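Local coordinates for protein intimin (Escherichia coli, PDB 1F00) that probably mediates adhesion of enteropathogenic bacteria to host cells, binding a receptor through its C-terminal immunoglobulin-like and C-type lectin-like region, at residues A[117-122]-A[177-182]; A[122-127]-A[152-157]; A[225-230]-A[259-264]. All blocks are in the same frame, centred on the assembly; numbering follows the deposited sequence.

Contact 1 (A[117-122]-A[177-182])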
loop_
_atom_site.group_PDB
_atom_site.type_symbol
_atom_site.label_atom_id
_atom_site.label_comp_id
_atom_site.label_asym_id
_atom_site.label_seq_id
_atom_site.Cartn_x
_atom_site.Cartn_y
_atom_site.Cartn_z
ATOM N N THR A 117 3.104 -16.327 0.758
ATOM C CA THR A 117 3.178 -16.828 -0.612
ATOM C C THR A 117 2.135 -17.917 -0.837
ATOM O O THR A 117 2.079 -18.531 -1.904
ATOM C CB THR A 117 4.564 -17.395 -0.929
ATOM O OG1 THR A 117 4.879 -18.432 0.003
ATOM C CG2 THR A 117 5.614 -16.294 -0.849
ATOM N N VAL A 118 1.332 -18.163 0.197
ATOM C CA VAL A 118 0.232 -19.126 0.147
ATOM C C VAL A 118 -0.968 -18.274 0.538
ATOM O O VAL A 118 -1.006 -17.704 1.632
ATOM C CB VAL A 118 0.417 -20.272 1.163
ATOM C CG1 VAL A 118 -0.748 -21.243 1.072
ATOM C CG2 VAL A 118 1.718 -20.997 0.881
ATOM N N TRP A 119 -1.942 -18.159 -0.354
ATOM C CA TRP A 119 -3.086 -17.301 -0.073
ATOM C C TRP A 119 -4.420 -17.966 0.160
ATOM O O TRP A 119 -4.896 -18.730 -0.678
ATOM C CB TRP A 119 -3.334 -16.314 -1.216
ATOM C CG TRP A 119 -2.226 -15.406 -1.615
ATOM C CD1 TRP A 119 -1.030 -15.217 -0.988
ATOM C CD2 TRP A 119 -2.232 -14.533 -2.749
ATOM N NE1 TRP A 119 -0.284 -14.276 -1.666
ATOM C CE2 TRP A 119 -1.001 -13.841 -2.752
ATOM C CE3 TRP A 119 -3.163 -14.270 -3.763
ATOM C CZ2 TRP A 119 -0.673 -12.901 -3.736
ATOM C CZ3 TRP A 119 -2.838 -13.333 -4.742
ATOM C CH2 TRP A 119 -1.600 -12.662 -4.719
ATOM N N LEU A 120 -5.032 -17.660 1.295
ATOM C CA LEU A 120 -6.373 -18.148 1.548
ATOM C C LEU A 120 -7.132 -17.190 0.624
ATOM O O LEU A 120 -6.943 -15.975 0.718
ATOM C CB LEU A 120 -6.773 -17.884 3.002
ATOM C CG LEU A 120 -8.241 -18.118 3.364
ATOM C CD1 LEU A 120 -8.608 -19.578 3.124
ATOM C CD2 LEU A 120 -8.466 -17.746 4.830
ATOM N N GLN A 121 -7.958 -17.697 -0.282
ATOM C CA GLN A 121 -8.678 -16.778 -1.163
ATOM C C GLN A 121 -9.539 -15.822 -0.348
ATOM O O GLN A 121 -10.259 -16.241 0.562
ATOM C CB GLN A 121 -9.568 -17.523 -2.164
ATOM C CG GLN A 121 -10.079 -16.590 -3.261
ATOM C CD GLN A 121 -10.975 -17.268 -4.289
ATOM O OE1 GLN A 121 -10.936 -16.928 -5.467
ATOM N NE2 GLN A 121 -11.792 -18.212 -3.845
ATOM N N TYR A 122 -9.455 -14.538 -0.680
ATOM C CA TYR A 122 -10.208 -13.496 0.005
ATOM C C TYR A 122 -9.653 -13.209 1.392
ATOM O O TYR A 122 -10.317 -12.604 2.228
ATOM C CB TYR A 122 -11.696 -13.864 0.059
ATOM C CG TYR A 122 -12.270 -14.045 -1.331
ATOM C CD1 TYR A 122 -13.057 -15.150 -1.650
ATOM C CD2 TYR A 122 -11.962 -13.140 -2.350
ATOM C CE1 TYR A 122 -13.517 -15.356 -2.954
ATOM C CE2 TYR A 122 -12.415 -13.333 -3.653
ATOM C CZ TYR A 122 -13.190 -14.442 -3.950
ATOM O OH TYR A 122 -13.633 -14.639 -5.236
ATOM N N TYR A 177 3.624 -0.806 -3.860
ATOM C CA TYR A 177 4.042 -2.115 -3.378
ATOM C C TYR A 177 3.603 -3.161 -4.400
ATOM O O TYR A 177 2.447 -3.172 -4.824
ATOM C CB TYR A 177 3.394 -2.416 -2.025
ATOM C CG TYR A 177 3.551 -3.857 -1.597
ATOM C CD1 TYR A 177 2.531 -4.779 -1.805
ATOM C CD2 TYR A 177 4.743 -4.311 -1.030
ATOM C CE1 TYR A 177 2.688 -6.116 -1.462
ATOM C CE2 TYR A 177 4.912 -5.653 -0.688
ATOM C CZ TYR A 177 3.881 -6.545 -0.908
ATOM O OH TYR A 177 4.038 -7.876 -0.592
ATOM N N THR A 178 4.520 -4.037 -4.795
ATOM C CA THR A 178 4.179 -5.063 -5.765
ATOM C C THR A 178 3.843 -6.378 -5.082
ATOM O O THR A 178 4.602 -6.880 -4.247
ATOM C CB THR A 178 5.332 -5.316 -6.747
ATOM O OG1 THR A 178 6.425 -5.923 -6.048
ATOM C CG2 THR A 178 5.798 -4.019 -7.347
ATOM N N ILE A 179 2.689 -6.925 -5.439
ATOM C CA ILE A 179 2.227 -8.193 -4.902
ATOM C C ILE A 179 2.795 -9.275 -5.809
ATOM O O ILE A 179 2.479 -9.326 -7.001
ATOM C CB ILE A 179 0.677 -8.272 -4.914
ATOM C CG1 ILE A 179 0.100 -7.302 -3.877
ATOM C CG2 ILE A 179 0.218 -9.691 -4.625
ATOM C CD1 ILE A 179 -1.406 -7.209 -3.898
ATOM N N ALA A 180 3.649 -10.123 -5.249
ATOM C CA ALA A 180 4.262 -11.202 -6.013
ATOM C C ALA A 180 3.265 -12.329 -6.228
ATOM O O ALA A 180 2.344 -12.514 -5.434
ATOM C CB ALA A 180 5.497 -11.729 -5.283
ATOM N N THR A 181 3.460 -13.079 -7.309
ATOM C CA THR A 181 2.585 -14.196 -7.635
ATOM C C THR A 181 2.747 -15.258 -6.553
ATOM O O THR A 181 3.861 -15.653 -6.223
ATOM C CB THR A 181 2.954 -14.803 -9.000
ATOM O OG1 THR A 181 2.857 -13.789 -10.008
ATOM C CG2 THR A 181 2.012 -15.946 -9.352
ATOM N N PRO A 182 1.630 -15.723 -5.981
ATOM C CA PRO A 182 1.662 -16.742 -4.926
ATOM C C PRO A 182 1.912 -18.139 -5.470
ATOM O O PRO A 182 1.638 -18.413 -6.637
ATOM C CB PRO A 182 0.285 -16.619 -4.293
ATOM C CG PRO A 182 -0.582 -16.290 -5.476
ATOM C CD PRO A 182 0.253 -15.253 -6.221
HETATM O O HOH W 1 2.747 -13.880 -2.853
#
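W119 lies against P182 where the immunoglobulin-like fold passes into the C-type lectin-like fold. It belongs to strand 118-120, which pairs in parallel with strand 184-190. Segment 177-182 is the end of strand 173-179 and the linker that follows it. No direct hydrogen bond joins the two segments.

From CB, the tryptophan side chain leaves with CG anti to the carbonyl carbon (chi1 -57°), and this carries the indole toward the linker. CG, CD1 and CD2 all have P182 CB as neighbour. That CB sits over the five-membered ring, 3.5 Å from its centroid and 12° off the ring normal, a CH-pi contact. NE1 has its main partner in P116 O. It also makes a weak bond to a water, which donates to A180 O. P182 CG lies nearest CD2, and P182 CD approaches CH2 and CZ2. The far corner reaches strand 173-179 itself. There CZ2 and CH2 meet the I179 methyl CG2, which comes in obliquely, 3.4 Å from W119 CZ2. Beside the proline, the backbone also touches: T117 O is 3.5 Å from P182 CA. At the indole corner, W119 CZ2 lies 3.5 Å from A180 O.

Contact 2 (A[122-127]-A[152-157])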
loop_
_atom_site.group_PDB
_atom_site.type_symbol
_atom_site.label_atom_id
_atom_site.label_comp_id
_atom_site.label_asym_id
_atom_site.label_seq_id
_atom_site.Cartn_x
_atom_site.Cartn_y
_atom_site.Cartn_z
ATOM N N TYR A 122 -9.455 -14.538 -0.680
ATOM C CA TYR A 122 -10.208 -13.496 0.005
ATOM C C TYR A 122 -9.653 -13.209 1.392
ATOM O O TYR A 122 -10.317 -12.604 2.228
ATOM C CB TYR A 122 -11.696 -13.864 0.059
ATOM C CG TYR A 122 -12.270 -14.045 -1.331
ATOM C CD1 TYR A 122 -13.057 -15.150 -1.650
ATOM C CD2 TYR A 122 -11.962 -13.140 -2.350
ATOM C CE1 TYR A 122 -13.517 -15.356 -2.954
ATOM C CE2 TYR A 122 -12.415 -13.333 -3.653
ATOM C CZ TYR A 122 -13.190 -14.442 -3.950
ATOM O OH TYR A 122 -13.633 -14.639 -5.236
ATOM N N GLY A 123 -8.426 -13.663 1.629
ATOM C CA GLY A 123 -7.770 -13.372 2.887
ATOM C C GLY A 123 -7.505 -11.879 2.792
ATOM O O GLY A 123 -7.462 -11.334 1.682
ATOM N N GLN A 124 -7.331 -11.207 3.925
ATOM C CA GLN A 124 -7.104 -9.768 3.905
ATOM C C GLN A 124 -5.900 -9.304 4.723
ATOM O O GLN A 124 -5.620 -9.836 5.795
ATOM C CB GLN A 124 -8.367 -9.056 4.394
ATOM C CG GLN A 124 -9.579 -9.321 3.516
ATOM C CD GLN A 124 -10.869 -8.846 4.143
ATOM O OE1 GLN A 124 -11.251 -9.300 5.224
ATOM N NE2 GLN A 124 -11.553 -7.932 3.467
ATOM N N VAL A 125 -5.186 -8.312 4.197
ATOM C CA VAL A 125 -4.027 -7.755 4.882
ATOM C C VAL A 125 -4.119 -6.232 4.884
ATOM O O VAL A 125 -4.760 -5.637 4.013
ATOM C CB VAL A 125 -2.698 -8.176 4.207
ATOM C CG1 VAL A 125 -2.602 -9.690 4.158
ATOM C CG2 VAL A 125 -2.596 -7.581 2.799
ATOM N N ASN A 126 -3.505 -5.602 5.882
ATOM C CA ASN A 126 -3.514 -4.147 5.964
ATOM C C ASN A 126 -2.152 -3.581 5.574
ATOM O O ASN A 126 -1.125 -3.980 6.126
ATOM C CB ASN A 126 -3.854 -3.667 7.380
ATOM C CG ASN A 126 -5.289 -3.975 7.782
ATOM O OD1 ASN A 126 -6.214 -3.860 6.980
ATOM N ND2 ASN A 126 -5.478 -4.347 9.043
ATOM N N LEU A 127 -2.145 -2.663 4.614
ATOM C CA LEU A 127 -0.907 -2.015 4.191
ATOM C C LEU A 127 -0.864 -0.655 4.872
ATOM O O LEU A 127 -1.872 0.053 4.909
ATOM C CB LEU A 127 -0.874 -1.804 2.673
ATOM C CG LEU A 127 -0.969 -3.022 1.750
ATOM C CD1 LEU A 127 -0.586 -2.598 0.338
ATOM C CD2 LEU A 127 -0.049 -4.130 2.231
ATOM N N SER A 152 -8.869 2.824 3.496
ATOM C CA SER A 152 -8.144 2.126 4.563
ATOM C C SER A 152 -6.806 1.485 4.215
ATOM O O SER A 152 -5.954 1.322 5.087
ATOM C CB SER A 152 -9.031 1.038 5.163
ATOM O OG SER A 152 -9.142 -0.048 4.260
ATOM N N GLY A 153 -6.623 1.099 2.961
ATOM C CA GLY A 153 -5.379 0.453 2.590
ATOM C C GLY A 153 -5.469 -1.040 2.837
ATOM O O GLY A 153 -4.471 -1.760 2.753
ATOM N N GLN A 154 -6.665 -1.521 3.160
ATOM C CA GLN A 154 -6.835 -2.946 3.389
ATOM C C GLN A 154 -6.964 -3.649 2.045
ATOM O O GLN A 154 -7.794 -3.281 1.208
ATOM C CB GLN A 154 -8.071 -3.218 4.247
ATOM C CG GLN A 154 -8.284 -4.688 4.560
ATOM C CD GLN A 154 -9.294 -4.892 5.670
ATOM O OE1 GLN A 154 -8.976 -4.736 6.858
ATOM N NE2 GLN A 154 -10.522 -5.222 5.292
ATOM N N VAL A 155 -6.129 -4.660 1.842
ATOM C CA VAL A 155 -6.125 -5.417 0.598
ATOM C C VAL A 155 -6.787 -6.782 0.737
ATOM O O VAL A 155 -6.638 -7.452 1.753
ATOM C CB VAL A 155 -4.680 -5.645 0.097
ATOM C CG1 VAL A 155 -4.696 -6.540 -1.155
ATOM C CG2 VAL A 155 -4.015 -4.303 -0.205
ATOM N N THR A 156 -7.524 -7.182 -0.294
ATOM C CA THR A 156 -8.167 -8.485 -0.311
ATOM C C THR A 156 -7.567 -9.258 -1.482
ATOM O O THR A 156 -7.650 -8.824 -2.625
ATOM C CB THR A 156 -9.691 -8.372 -0.504
ATOM O OG1 THR A 156 -10.257 -7.632 0.586
ATOM C CG2 THR A 156 -10.326 -9.753 -0.557
ATOM N N LEU A 157 -6.945 -10.393 -1.185
ATOM C CA LEU A 157 -6.329 -11.225 -2.216
ATOM C C LEU A 157 -7.403 -12.074 -2.893
ATOM O O LEU A 157 -8.174 -12.757 -2.221
ATOM C CB LEU A 157 -5.258 -12.109 -1.578
ATOM C CG LEU A 157 -4.171 -11.301 -0.856
ATOM C CD1 LEU A 157 -3.205 -12.240 -0.174
ATOM C CD2 LEU A 157 -3.433 -10.407 -1.856
HETATM O O HOH W 2 -4.230 -0.622 6.159
#
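V125 and V155 form the central hydrogen-bonded pair of two antiparallel strands, 124-126 and 154-157. V155 N donates to V125 O at 2.7 Å, and V125 N donates back to V155 O at 3.0 Å. Further backbone bonds follow on both sides. L157 N reaches G123 O, and Y122 N gives a more bent bond to L157 O, 139° at the hydrogen. At the other end L127 N meets G153 O from above the carbonyl plane. A water there donates to both L127 O and S152 O. S152 OG accepts from Q154 N, an ST turn at the strand start.

The side chains divide between two faces. On one, V125 and V155 lie side by side, with V125 CG2 3.9 Å from V155 CB. CG1 of V155 is anti to the backbone N (chi1 176°), which leaves V155 CG2 beside that N and facing L127 CG at 3.8 Å. On the other face Q124 runs alongside T156. Q124 NE2 donates to T156 OG1 at 3.2 Å, with the hydroxyl oxygen close to the amide plane. N126 crosses Q154 obliquely, their amides nearly coplanar. T156 CG2 meets the edge of the Y122 ring.

Around these groups, E105 accepts from N126 ND2, and Q124 OE1 takes a weak bond from E231 N. W224 of helix 214-224 covers V125 and L157, while I104 and I106 also pack on V125. This valine-lined inner face and polar outer face are characteristic of a strand pair in an immunoglobulin-like beta sandwich.

Contact 3 (A[225-230]-A[259-264])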
loop_
_atom_site.group_PDB
_atom_site.type_symbol
_atom_site.label_atom_id
_atom_site.label_comp_id
_atom_site.label_asym_id
_atom_site.label_seq_id
_atom_site.Cartn_x
_atom_site.Cartn_y
_atom_site.Cartn_z
ATOM N N GLY A 225 -4.438 -17.643 10.101
ATOM C CA GLY A 225 -5.248 -17.770 11.301
ATOM C C GLY A 225 -6.658 -18.208 10.925
ATOM O O GLY A 225 -6.931 -18.493 9.756
ATOM N N ALA A 226 -7.557 -18.261 11.905
ATOM C CA ALA A 226 -8.940 -18.678 11.667
ATOM C C ALA A 226 -9.573 -17.954 10.468
ATOM O O ALA A 226 -9.680 -16.730 10.459
ATOM C CB ALA A 226 -9.773 -18.444 12.925
ATOM N N ALA A 227 -10.010 -18.721 9.473
ATOM C CA ALA A 227 -10.599 -18.156 8.261
ATOM C C ALA A 227 -11.802 -17.244 8.461
ATOM O O ALA A 227 -11.982 -16.288 7.705
ATOM C CB ALA A 227 -10.977 -19.276 7.293
ATOM N N ASN A 228 -12.629 -17.528 9.464
ATOM C CA ASN A 228 -13.821 -16.715 9.675
ATOM C C ASN A 228 -13.559 -15.332 10.256
ATOM O O ASN A 228 -14.487 -14.638 10.668
ATOM C CB ASN A 228 -14.853 -17.470 10.524
ATOM C CG ASN A 228 -14.353 -17.800 11.913
ATOM O OD1 ASN A 228 -15.124 -18.244 12.759
ATOM N ND2 ASN A 228 -13.069 -17.591 12.155
ATOM N N LYS A 229 -12.290 -14.937 10.287
ATOM C CA LYS A 229 -11.916 -13.613 10.765
ATOM C C LYS A 229 -11.993 -12.694 9.552
ATOM O O LYS A 229 -11.986 -11.470 9.677
ATOM C CB LYS A 229 -10.491 -13.618 11.319
ATOM C CG LYS A 229 -10.385 -14.194 12.717
ATOM C CD LYS A 229 -11.083 -13.299 13.724
ATOM C CE LYS A 229 -10.971 -13.879 15.124
ATOM N NZ LYS A 229 -9.553 -14.205 15.454
ATOM N N TYR A 230 -12.067 -13.309 8.375
ATOM C CA TYR A 230 -12.151 -12.571 7.127
ATOM C C TYR A 230 -13.602 -12.446 6.675
ATOM O O TYR A 230 -14.371 -13.405 6.729
ATOM C CB TYR A 230 -11.288 -13.252 6.061
ATOM C CG TYR A 230 -9.850 -13.359 6.518
ATOM C CD1 TYR A 230 -9.372 -14.524 7.116
ATOM C CD2 TYR A 230 -9.008 -12.248 6.473
ATOM C CE1 TYR A 230 -8.091 -14.575 7.672
ATOM C CE2 TYR A 230 -7.731 -12.289 7.025
ATOM C CZ TYR A 230 -7.281 -13.452 7.627
ATOM O OH TYR A 230 -6.041 -13.466 8.216
ATOM N N ASP A 259 -9.608 -28.260 9.715
ATOM C CA ASP A 259 -10.581 -27.187 9.782
ATOM C C ASP A 259 -9.879 -25.834 9.723
ATOM O O ASP A 259 -9.117 -25.487 10.629
ATOM C CB ASP A 259 -11.370 -27.345 11.089
ATOM C CG ASP A 259 -12.646 -26.542 11.112
ATOM O OD1 ASP A 259 -13.667 -27.080 11.604
ATOM O OD2 ASP A 259 -12.635 -25.377 10.659
ATOM N N LEU A 260 -10.136 -25.076 8.658
ATOM C CA LEU A 260 -9.513 -23.773 8.484
ATOM C C LEU A 260 -9.978 -22.734 9.500
ATOM O O LEU A 260 -9.476 -21.605 9.511
ATOM C CB LEU A 260 -9.729 -23.259 7.054
ATOM C CG LEU A 260 -8.902 -23.997 5.988
ATOM C CD1 LEU A 260 -9.258 -23.480 4.604
ATOM C CD2 LEU A 260 -7.414 -23.802 6.263
ATOM N N VAL A 261 -10.939 -23.107 10.343
ATOM C CA VAL A 261 -11.402 -22.205 11.395
ATOM C C VAL A 261 -10.931 -22.730 12.749
ATOM O O VAL A 261 -10.283 -22.014 13.513
ATOM C CB VAL A 261 -12.945 -22.072 11.442
ATOM C CG1 VAL A 261 -13.361 -21.357 12.733
ATOM C CG2 VAL A 261 -13.443 -21.262 10.244
ATOM N N LYS A 262 -11.229 -23.995 13.025
ATOM C CA LYS A 262 -10.885 -24.618 14.300
ATOM C C LYS A 262 -9.604 -25.457 14.329
ATOM O O LYS A 262 -9.273 -26.021 15.374
ATOM C CB LYS A 262 -12.056 -25.501 14.754
ATOM C CG LYS A 262 -13.418 -24.840 14.586
ATOM C CD LYS A 262 -14.542 -25.620 15.246
ATOM C CE LYS A 262 -14.856 -26.918 14.521
ATOM N NZ LYS A 262 -16.125 -27.510 15.045
ATOM N N GLN A 263 -8.876 -25.517 13.213
ATOM C CA GLN A 263 -7.670 -26.346 13.120
ATOM C C GLN A 263 -8.257 -27.761 13.249
ATOM O O GLN A 263 -8.730 -28.330 12.262
ATOM C CB GLN A 263 -6.694 -26.015 14.262
ATOM C CG GLN A 263 -6.212 -24.557 14.254
ATOM C CD GLN A 263 -5.276 -24.218 15.409
ATOM O OE1 GLN A 263 -4.145 -24.690 15.464
ATOM N NE2 GLN A 263 -5.753 -23.399 16.337
ATOM N N ASN A 264 -8.222 -28.326 14.451
ATOM C CA ASN A 264 -8.856 -29.620 14.715
ATOM C C ASN A 264 -8.641 -30.733 13.674
ATOM O O ASN A 264 -9.596 -31.185 13.042
ATOM C CB ASN A 264 -10.365 -29.364 14.871
ATOM C CG ASN A 264 -11.113 -30.512 15.531
ATOM O OD1 ASN A 264 -12.275 -30.764 15.207
ATOM N ND2 ASN A 264 -10.469 -31.191 16.474
HETATM O O HOH W 3 -7.297 -20.703 7.793
#
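A227 N donates to L260 O, the one direct hydrogen bond between the loop after helix 214-224 and the turn joining strands 254-259 and 263-270. The turn begins at D259. Its OD2 accepts from V261 N at 2.9 Å, which makes an Asx turn. It also accepts from K262 N at 3.1 Å, a bond arriving from above the carboxylate plane. I239 N is a further donor to OD2, and T238 OG1 bonds to OD1. The carboxylate is thus well supplied with donors, which would be expected to stabilise its negative charge.

L260 comes next. Its O receives the bond from A227 N at 2.9 Å; this bond is nearly straight, 169° at the hydrogen. The donor lies 27° from the carbonyl plane. A water also donates to L260 O and to G225 O, so it bridges the residue just after the helix to the turn. L260 CB lies 4.2 Å from A227 CB, and the leucine packs further on V220, I186 and P188.

V261 follows, and its two methyls lie against N228. Its chi1 of 168° sets CG1 anti to the backbone N and CG2 beside that N, so both branches reach N228 CG. The two side chains cross at about a right angle. V261 CG1 is 3.8 Å from N228 CG, and V261 CG2 is 4.3 Å from A227 CB. V261 O meets A226 CB at 3.7 Å. Beyond it, K262 N closes the Asx motif. As the next strand starts, D259 N donates to Q263 O, and the return bond from Q263 N is weak.

An Asx-stabilised beta hairpin turn thus packs on the loop and short 3-10 segment behind a helix, within the C-type lectin-like domain.

In the fold
Contacts 1 and 2 lie close together, their centres about 10 Å apart; contact 3 is about 18 Å from contact 1 and 17 Å from contact 2. Along the chain, 122-127 and 152-157 both fall between the two segments of contact 1, and contact 3 comes after both. Y122 belongs to contacts 1 and 2, and W119 CD2 packs on L157 CD1 at 3.6 Å. Contact 3 sits in the lectin-like domain, yet it meets the others: L120 packs on A227, and Y230 lies against G123 and Q124. Strand 118-120 also adds an edge to a sheet of the lectin-like part. The two domains therefore pack against each other at several points, consistent with a rigid joint.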